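Local coordinates for protein haemagglutinin I (Physarum polycephalum, PDB 3A5P) that probably binds carbohydrate as a lectin, through a compact beta sandwich regarded as a minimal carbohydrate recognition domain of the legume lectin fold, at residues D63-L68 and Q96-K101; G69-G74 and T90-A95; A18-G23 and Y31-G36. All coordinates share one frame; numbering follows the deposited sequence. Where two conformers were deposited one is given.

Interaction 1: residues D63-L68 and Q96-K101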
loop_
_atom_site.group_PDB
_atom_site.type_symbol
_atom_site.label_atom_id
_atom_site.label_comp_id
_atom_site.label_asym_id
_atom_site.label_seq_id
_atom_site.Cartn_x
_atom_site.Cartn_y
_atom_site.Cartn_z
ATOM N N ASP A 63 7.338 -3.545 -7.624
ATOM C CA ASP A 63 8.254 -4.593 -8.073
ATOM C C ASP A 63 8.325 -5.831 -7.186
ATOM O O ASP A 63 8.349 -5.747 -5.957
ATOM C CB ASP A 63 9.637 -4.007 -8.265
ATOM C CG ASP A 63 9.631 -2.841 -9.236
ATOM O OD1 ASP A 63 8.950 -2.907 -10.305
ATOM O OD2 ASP A 63 10.296 -1.854 -8.910
ATOM N N ARG A 64 8.371 -6.988 -7.829
ATOM C CA ARG A 64 8.529 -8.215 -7.083
ATOM C C ARG A 64 9.916 -8.228 -6.444
ATOM O O ARG A 64 10.941 -8.123 -7.135
ATOM C CB ARG A 64 8.293 -9.424 -7.962
ATOM C CG ARG A 64 8.081 -10.668 -7.147
ATOM C CD ARG A 64 8.159 -11.854 -8.016
ATOM N NE ARG A 64 6.860 -12.227 -8.536
ATOM C CZ ARG A 64 6.286 -13.398 -8.320
ATOM N NH1 ARG A 64 6.897 -14.304 -7.584
ATOM N NH2 ARG A 64 5.108 -13.663 -8.854
ATOM N N ALA A 65 9.934 -8.303 -5.116
ATOM C CA ALA A 65 11.175 -8.283 -4.345
ATOM C C ALA A 65 11.754 -9.702 -4.214
ATOM O O ALA A 65 12.909 -9.953 -4.604
ATOM C CB ALA A 65 10.931 -7.663 -2.972
ATOM N N PHE A 66 10.950 -10.620 -3.684
ATOM C CA PHE A 66 11.337 -12.031 -3.487
ATOM C C PHE A 66 10.147 -12.830 -3.006
ATOM O O PHE A 66 9.084 -12.260 -2.729
ATOM C CB PHE A 66 12.512 -12.196 -2.488
ATOM C CG PHE A 66 12.460 -11.255 -1.298
ATOM C CD1 PHE A 66 11.561 -11.474 -0.245
ATOM C CD2 PHE A 66 13.311 -10.143 -1.236
ATOM C CE1 PHE A 66 11.511 -10.590 0.858
ATOM C CE2 PHE A 66 13.265 -9.256 -0.142
ATOM C CZ PHE A 66 12.368 -9.491 0.906
ATOM N N GLN A 67 10.333 -14.140 -2.864
ATOM C CA GLN A 67 9.293 -14.989 -2.333
ATOM C C GLN A 67 9.828 -15.712 -1.115
ATOM O O GLN A 67 11.004 -16.131 -1.098
ATOM C CB GLN A 67 8.851 -15.994 -3.393
ATOM C CG GLN A 67 7.611 -16.791 -3.022
ATOM C CD GLN A 67 7.164 -17.687 -4.180
ATOM O OE1 GLN A 67 7.547 -18.857 -4.245
ATOM N NE2 GLN A 67 6.400 -17.119 -5.119
ATOM N N LEU A 68 8.958 -15.864 -0.118
ATOM C CA LEU A 68 9.245 -16.547 1.135
ATOM C C LEU A 68 8.504 -17.885 1.154
ATOM O O LEU A 68 7.424 -18.006 0.572
ATOM C CB LEU A 68 8.708 -15.727 2.301
ATOM C CG LEU A 68 8.914 -14.196 2.291
ATOM C CD1 LEU A 68 7.956 -13.529 3.277
ATOM C CD2 LEU A 68 10.349 -13.895 2.655
ATOM N N GLN A 96 15.518 -12.293 4.038
ATOM C CA GLN A 96 15.817 -11.532 2.831
ATOM C C GLN A 96 15.656 -10.047 3.104
ATOM O O GLN A 96 14.761 -9.642 3.846
ATOM C CB GLN A 96 14.922 -12.006 1.696
ATOM C CG GLN A 96 15.184 -13.488 1.383
ATOM C CD GLN A 96 14.475 -13.954 0.168
ATOM O OE1 GLN A 96 14.880 -13.652 -0.956
ATOM N NE2 GLN A 96 13.392 -14.699 0.374
ATOM N N HIS A 97 16.544 -9.250 2.521
ATOM C CA HIS A 97 16.580 -7.828 2.767
ATOM C C HIS A 97 15.979 -7.044 1.597
ATOM O O HIS A 97 16.140 -7.429 0.439
ATOM C CB HIS A 97 18.040 -7.408 2.986
ATOM C CG HIS A 97 18.241 -5.936 3.139
ATOM N ND1 HIS A 97 18.548 -5.115 2.075
ATOM C CD2 HIS A 97 18.215 -5.142 4.236
ATOM C CE1 HIS A 97 18.687 -3.873 2.508
ATOM N NE2 HIS A 97 18.480 -3.860 3.817
ATOM N N LEU A 98 15.300 -5.940 1.913
ATOM C CA LEU A 98 14.990 -4.903 0.930
ATOM C C LEU A 98 15.154 -3.528 1.577
ATOM O O LEU A 98 15.303 -3.401 2.806
ATOM C CB LEU A 98 13.561 -5.076 0.349
ATOM C CG LEU A 98 12.352 -5.018 1.314
ATOM C CD1 LEU A 98 11.935 -3.570 1.655
ATOM C CD2 LEU A 98 11.106 -5.802 0.787
ATOM N N THR A 99 15.122 -2.509 0.734
ATOM C CA THR A 99 15.107 -1.141 1.217
ATOM C C THR A 99 13.887 -0.433 0.699
ATOM O O THR A 99 13.518 -0.547 -0.491
ATOM C CB THR A 99 16.358 -0.342 0.830
ATOM O OG1 THR A 99 16.607 -0.482 -0.574
ATOM C CG2 THR A 99 17.540 -0.835 1.616
ATOM N N LEU A 100 13.237 0.274 1.623
ATOM C CA LEU A 100 12.044 1.067 1.338
ATOM C C LEU A 100 12.298 2.034 0.191
ATOM O O LEU A 100 13.395 2.604 0.087
ATOM C CB LEU A 100 11.623 1.851 2.588
ATOM C CG LEU A 100 11.136 0.991 3.767
ATOM C CD1 LEU A 100 10.796 1.870 5.003
ATOM C CD2 LEU A 100 9.955 0.094 3.376
ATOM N N LYS A 101 11.287 2.229 -0.643
ATOM C CA LYS A 101 11.386 3.138 -1.784
ATOM C C LYS A 101 10.628 4.414 -1.487
ATOM O O LYS A 101 9.414 4.379 -1.224
ATOM C CB LYS A 101 10.816 2.461 -3.029
ATOM C CG LYS A 101 11.676 1.324 -3.499
ATOM C CD LYS A 101 10.843 0.183 -4.058
ATOM C CE LYS A 101 10.213 0.525 -5.364
ATOM N NZ LYS A 101 10.113 -0.695 -6.202
HETATM O O HOH W 1 12.125 -2.330 -7.237
#
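Phe-66 and Gln-96 meet where the two sheets of a legume-lectin-type beta sandwich come together along one side, each contributing an outermost strand. Strands 63-68 and 96-99 run nearly antiparallel, at 160°, but their axes stay 8.1 Å apart, so side chains rather than a backbone ladder join them. The Phe-66 ring is a good example of such a join. Gln-96 CB sits over the centre of one face in a CH-pi contact, 3.5 Å from the centroid, while Ala-65 CB lies over the opposite face, displaced toward the rim. With CG set between the backbone N and the carbonyl carbon (chi1 39°), the ring reaches across to strand 96-99, where the carbonyl O of His-97 lies at its edge near atom CE2. The Gln-96 side chain slides past the ring in the opposite direction, its amide plane 33° from the ring plane, and NE2 donates to Gln-67 O over 3.1 Å. That oxygen is approached from above its carbonyl plane. Ala-65 and Phe-66 together face Val-58 of strand 54-60, a classic beta bulge. Leu-98 CD2 packs against Phe-66 CZ at 3.9 Å. At the far end Lys-101 NZ, which also bonds Asn-60 O and pairs with Asp-62 of the second subunit, forms a salt bridge with Asp-63 OD2 at 3.0 Å, and one water bridges the same two atoms.

Interaction 2: residues G69-G74 and T90-A95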
loop_
_atom_site.group_PDB
_atom_site.type_symbol
_atom_site.label_atom_id
_atom_site.label_comp_id
_atom_site.label_asym_id
_atom_site.label_seq_id
_atom_site.Cartn_x
_atom_site.Cartn_y
_atom_site.Cartn_z
ATOM N N GLY A 69 9.070 -18.862 1.847
ATOM C CA GLY A 69 8.429 -20.168 2.024
ATOM C C GLY A 69 8.122 -20.442 3.484
ATOM O O GLY A 69 8.769 -19.885 4.404
ATOM N N TYR A 70 7.132 -21.297 3.703
ATOM C CA TYR A 70 6.787 -21.712 5.056
ATOM C C TYR A 70 6.110 -23.085 5.096
ATOM O O TYR A 70 5.571 -23.578 4.094
ATOM C CB TYR A 70 5.926 -20.635 5.772
ATOM C CG TYR A 70 4.500 -20.494 5.263
ATOM C CD1 TYR A 70 3.456 -21.235 5.836
ATOM C CD2 TYR A 70 4.187 -19.621 4.203
ATOM C CE1 TYR A 70 2.148 -21.117 5.385
ATOM C CE2 TYR A 70 2.855 -19.497 3.730
ATOM C CZ TYR A 70 1.847 -20.260 4.331
ATOM O OH TYR A 70 0.551 -20.172 3.883
ATOM N N GLU A 71 6.188 -23.695 6.269
ATOM C CA GLU A 71 5.441 -24.894 6.591
ATOM C C GLU A 71 4.511 -24.534 7.740
ATOM O O GLU A 71 4.773 -23.582 8.483
ATOM C CB GLU A 71 6.399 -26.011 7.027
ATOM C CG GLU A 71 7.460 -26.376 6.009
ATOM C CD GLU A 71 6.892 -27.034 4.755
ATOM O OE1 GLU A 71 5.732 -27.524 4.796
ATOM O OE2 GLU A 71 7.613 -27.048 3.736
ATOM N N GLY A 72 3.437 -25.302 7.901
ATOM C CA GLY A 72 2.468 -25.064 8.972
ATOM C C GLY A 72 1.785 -23.715 8.801
ATOM O O GLY A 72 1.566 -23.277 7.670
ATOM N N GLY A 73 1.468 -23.055 9.914
ATOM C CA GLY A 73 0.946 -21.692 9.890
ATOM C C GLY A 73 2.098 -20.702 9.780
ATOM O O GLY A 73 2.904 -20.575 10.703
ATOM N N GLY A 74 2.179 -20.008 8.648
ATOM C CA GLY A 74 3.288 -19.089 8.364
ATOM C C GLY A 74 3.240 -17.773 9.129
ATOM O O GLY A 74 2.166 -17.240 9.406
ATOM N N THR A 90 10.624 -15.916 7.522
ATOM C CA THR A 90 9.557 -16.815 7.986
ATOM C C THR A 90 10.106 -17.914 8.911
ATOM O O THR A 90 9.343 -18.707 9.478
ATOM C CB THR A 90 8.880 -17.539 6.804
ATOM O OG1 THR A 90 9.903 -18.164 6.016
ATOM C CG2 THR A 90 8.109 -16.548 5.920
ATOM N N GLY A 91 11.427 -17.982 9.042
ATOM C CA GLY A 91 12.045 -19.112 9.747
ATOM C C GLY A 91 12.338 -20.292 8.837
ATOM O O GLY A 91 12.843 -21.321 9.295
ATOM N N PHE A 92 12.012 -20.154 7.552
ATOM C CA PHE A 92 12.350 -21.166 6.543
ATOM C C PHE A 92 13.179 -20.532 5.453
ATOM O O PHE A 92 12.790 -19.526 4.874
ATOM C CB PHE A 92 11.087 -21.812 5.964
ATOM C CG PHE A 92 10.238 -22.470 7.002
ATOM C CD1 PHE A 92 10.335 -23.843 7.242
ATOM C CD2 PHE A 92 9.350 -21.713 7.769
ATOM C CE1 PHE A 92 9.556 -24.440 8.235
ATOM C CE2 PHE A 92 8.562 -22.294 8.739
ATOM C CZ PHE A 92 8.663 -23.664 8.983
ATOM N N GLY A 93 14.341 -21.115 5.191
ATOM C CA GLY A 93 15.284 -20.525 4.268
ATOM C C GLY A 93 15.890 -19.300 4.933
ATOM O O GLY A 93 15.693 -19.063 6.117
ATOM N N ASP A 94 16.611 -18.507 4.171
ATOM C CA ASP A 94 17.272 -17.337 4.754
ATOM C C ASP A 94 16.356 -16.116 4.777
ATOM O O ASP A 94 15.465 -15.989 3.946
ATOM C CB ASP A 94 18.561 -17.035 4.011
ATOM C CG ASP A 94 19.580 -18.150 4.168
ATOM O OD1 ASP A 94 19.795 -18.603 5.324
ATOM O OD2 ASP A 94 20.135 -18.577 3.132
ATOM N N ALA A 95 16.582 -15.242 5.757
ATOM C CA ALA A 95 15.940 -13.932 5.772
ATOM C C ALA A 95 16.381 -13.178 4.529
ATOM O O ALA A 95 17.480 -13.416 3.999
ATOM C CB ALA A 95 16.311 -13.146 7.057
HETATM O O HOH W 2 11.853 -18.750 2.676
#
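Two first torsions set up the meeting of Thr-90 and Phe-92 with the end of strand 63-70. At Thr-90 a chi1 of 53° places OG1 between the backbone N and the carbonyl carbon, from where it donates to Gly-69 O over 2.6 Å, nearly in line with the carbonyl bond. Phe-92 instead has CG opposite its own carbonyl carbon (chi1 -59°), which lays the ring against Tyr-70 and Glu-71. The backbone of these two residues passes over one ring face: Glu-71 N stands 3.6 Å above the plane, offset toward the rim, and Tyr-70 CA makes an off-centre CH-pi contact. The Glu-71 side chain crosses Phe-92 at about a right angle, bringing CG to 3.6 Å from Phe-92 CE1, while its carboxylate reaches on to Ser-53. Tyr-70 is directed elsewhere, with its hydroxyl bonded to Val-2 N and its ring meeting that of Trp-54. Gly-69 is gripped at both ends of its backbone, since a water accepts from Gly-69 N at 2.9 Å and donates to Phe-92 O. The hydroxyl that holds Gly-69 O also accepts from Phe-92 N at 3.3 Å, so one side chain both folds its own loop and ties it to the end of strand 63-70 in the other sheet. This internal bond, from the backbone N two residues on to Thr-90 OG1, is the signature of an ST turn, here opening the loop between strands 85-89 and 96-99.

Interaction 3: residues A18-G23 and Y31-G36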
loop_
_atom_site.group_PDB
_atom_site.type_symbol
_atom_site.label_atom_id
_atom_site.label_comp_id
_atom_site.label_asym_id
_atom_site.label_seq_id
_atom_site.Cartn_x
_atom_site.Cartn_y
_atom_site.Cartn_z
ATOM N N ALA A 18 2.819 0.725 9.989
ATOM C CA ALA A 18 1.622 -0.059 10.297
ATOM C C ALA A 18 1.329 -1.154 9.273
ATOM O O ALA A 18 1.648 -1.029 8.091
ATOM C CB ALA A 18 0.405 0.847 10.422
ATOM N N LEU A 19 0.656 -2.194 9.743
ATOM C CA LEU A 19 0.163 -3.270 8.875
ATOM C C LEU A 19 -1.351 -3.119 8.659
ATOM O O LEU A 19 -2.098 -2.893 9.624
ATOM C CB LEU A 19 0.443 -4.619 9.536
ATOM C CG LEU A 19 -0.116 -5.900 8.896
ATOM C CD1 LEU A 19 0.604 -6.247 7.594
ATOM C CD2 LEU A 19 -0.015 -7.062 9.912
ATOM N N TYR A 20 -1.785 -3.257 7.403
ATOM C CA TYR A 20 -3.214 -3.301 7.021
ATOM C C TYR A 20 -3.490 -4.452 6.027
ATOM O O TYR A 20 -2.761 -4.615 5.038
ATOM C CB TYR A 20 -3.650 -1.995 6.348
ATOM C CG TYR A 20 -3.419 -0.773 7.208
ATOM C CD1 TYR A 20 -4.221 -0.529 8.321
ATOM C CD2 TYR A 20 -2.367 0.098 6.943
ATOM C CE1 TYR A 20 -3.997 0.566 9.157
ATOM C CE2 TYR A 20 -2.147 1.225 7.762
ATOM C CZ TYR A 20 -2.965 1.451 8.855
ATOM O OH TYR A 20 -2.748 2.528 9.700
ATOM N N PRO A 21 -4.539 -5.255 6.284
ATOM C CA PRO A 21 -5.275 -5.362 7.545
ATOM C C PRO A 21 -4.400 -6.151 8.538
ATOM O O PRO A 21 -3.642 -7.064 8.116
ATOM C CB PRO A 21 -6.539 -6.152 7.145
ATOM C CG PRO A 21 -6.072 -7.026 6.022
ATOM C CD PRO A 21 -5.067 -6.169 5.258
ATOM N N SER A 22 -4.473 -5.791 9.825
ATOM C CA SER A 22 -3.652 -6.438 10.865
ATOM C C SER A 22 -4.410 -7.536 11.589
ATOM O O SER A 22 -5.643 -7.578 11.550
ATOM C CB SER A 22 -3.128 -5.422 11.915
ATOM O OG SER A 22 -4.168 -4.631 12.496
ATOM N N GLY A 23 -3.666 -8.404 12.278
ATOM C CA GLY A 23 -4.274 -9.400 13.183
ATOM C C GLY A 23 -4.739 -10.712 12.572
ATOM O O GLY A 23 -5.259 -11.568 13.290
ATOM N N TYR A 31 -0.448 -5.487 3.750
ATOM C CA TYR A 31 0.293 -4.309 3.281
ATOM C C TYR A 31 0.996 -3.716 4.475
ATOM O O TYR A 31 0.341 -3.359 5.471
ATOM C CB TYR A 31 -0.691 -3.302 2.662
ATOM C CG TYR A 31 -1.464 -3.871 1.487
ATOM C CD1 TYR A 31 -0.942 -3.806 0.192
ATOM C CD2 TYR A 31 -2.687 -4.504 1.671
ATOM C CE1 TYR A 31 -1.623 -4.331 -0.887
ATOM C CE2 TYR A 31 -3.390 -5.055 0.582
ATOM C CZ TYR A 31 -2.852 -4.951 -0.693
ATOM O OH TYR A 31 -3.529 -5.485 -1.765
ATOM N N VAL A 32 2.325 -3.654 4.411
ATOM C CA VAL A 32 3.082 -2.957 5.450
ATOM C C VAL A 32 3.415 -1.565 4.933
ATOM O O VAL A 32 4.086 -1.419 3.897
ATOM C CB VAL A 32 4.368 -3.712 5.893
ATOM C CG1 VAL A 32 5.136 -2.881 6.918
ATOM C CG2 VAL A 32 3.989 -5.039 6.512
ATOM N N THR A 33 2.936 -0.560 5.661
ATOM C CA THR A 33 3.022 0.820 5.220
ATOM C C THR A 33 3.963 1.613 6.117
ATOM O O THR A 33 3.978 1.409 7.327
ATOM C CB THR A 33 1.626 1.505 5.209
ATOM O OG1 THR A 33 1.052 1.471 6.540
ATOM C CG2 THR A 33 0.701 0.806 4.170
ATOM N N VAL A 34 4.762 2.483 5.507
ATOM C CA VAL A 34 5.664 3.384 6.254
ATOM C C VAL A 34 5.523 4.741 5.590
ATOM O O VAL A 34 5.766 4.883 4.372
ATOM C CB VAL A 34 7.166 2.935 6.175
ATOM C CG1 VAL A 34 8.059 3.887 7.011
ATOM C CG2 VAL A 34 7.341 1.490 6.631
ATOM N N THR A 35 5.116 5.733 6.373
ATOM C CA THR A 35 4.828 7.056 5.834
ATOM C C THR A 35 6.016 7.568 5.033
ATOM O O THR A 35 7.162 7.571 5.539
ATOM C CB THR A 35 4.527 8.023 6.976
ATOM O OG1 THR A 35 3.305 7.628 7.616
ATOM C CG2 THR A 35 4.424 9.462 6.451
ATOM N N GLY A 36 5.744 7.967 3.785
ATOM C CA GLY A 36 6.761 8.548 2.911
ATOM C C GLY A 36 7.284 7.536 1.901
ATOM O O GLY A 36 7.970 7.902 0.944
#
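Ala-18, Leu-19 and Tyr-20 pair with Thr-33, Val-32 and Tyr-31 in an antiparallel beta hairpin, and the tight part of the contact is its backbone ladder. Ala-18 and Thr-33 form one hydrogen-bonded pair, with Thr-33 N to Ala-18 O at 2.8 Å; Tyr-20 and Tyr-31 form the other, with Tyr-20 N to Tyr-31 O at 2.9 Å. Between them lies the non-hydrogen-bonded pair Leu-19 and Val-32, whose CA atoms come within 4.5 Å. There, with CG turned away from its backbone N (chi1 173°), Leu-19 brings CD1 to 3.8 Å from Val-32 CG2. On the other face Thr-33 OG1 lies at the edge of the Tyr-20 ring, 3.4 Å from CE2. The loose side begins past Tyr-20, where the pairing ends at a cis peptide before Pro-21 and the chain departs into the exposed Ser-22 and Gly-23. The tyrosine face is covered by the second subunit, where Tyr-20 stacks on its counterpart Tyr-20 and Thr-33 packs on Tyr-31 of that chain. Leu-19 and Val-32 face the opposite sheet, both resting on Val-5 of strand 3-10, while strand 40-43 flanks strand 30-34 on its other side.

From the N terminus, interaction 3 comes first, closing the hairpin loop of residues 21-29 between strands 17-20 and 30-34 at one border of the five-stranded sheet. The chain then runs through strands 40-43 and 54-60 to strand 63-70 at the other border, where interaction 1 opens. Interaction 2 begins on the same strand and closes before strand 96-99, so it is nested inside the larger loop that interaction 1 completes. Together these two tie the edge of the five-stranded sheet to edge strand 96-99 of the four-stranded one and to the loop leading into it, and they touch through Leu-68 and Thr-90. Interaction 3 is in series with both, yet Val-34 packs against Leu-100 of interaction 1, and both contacts reach the second subunit.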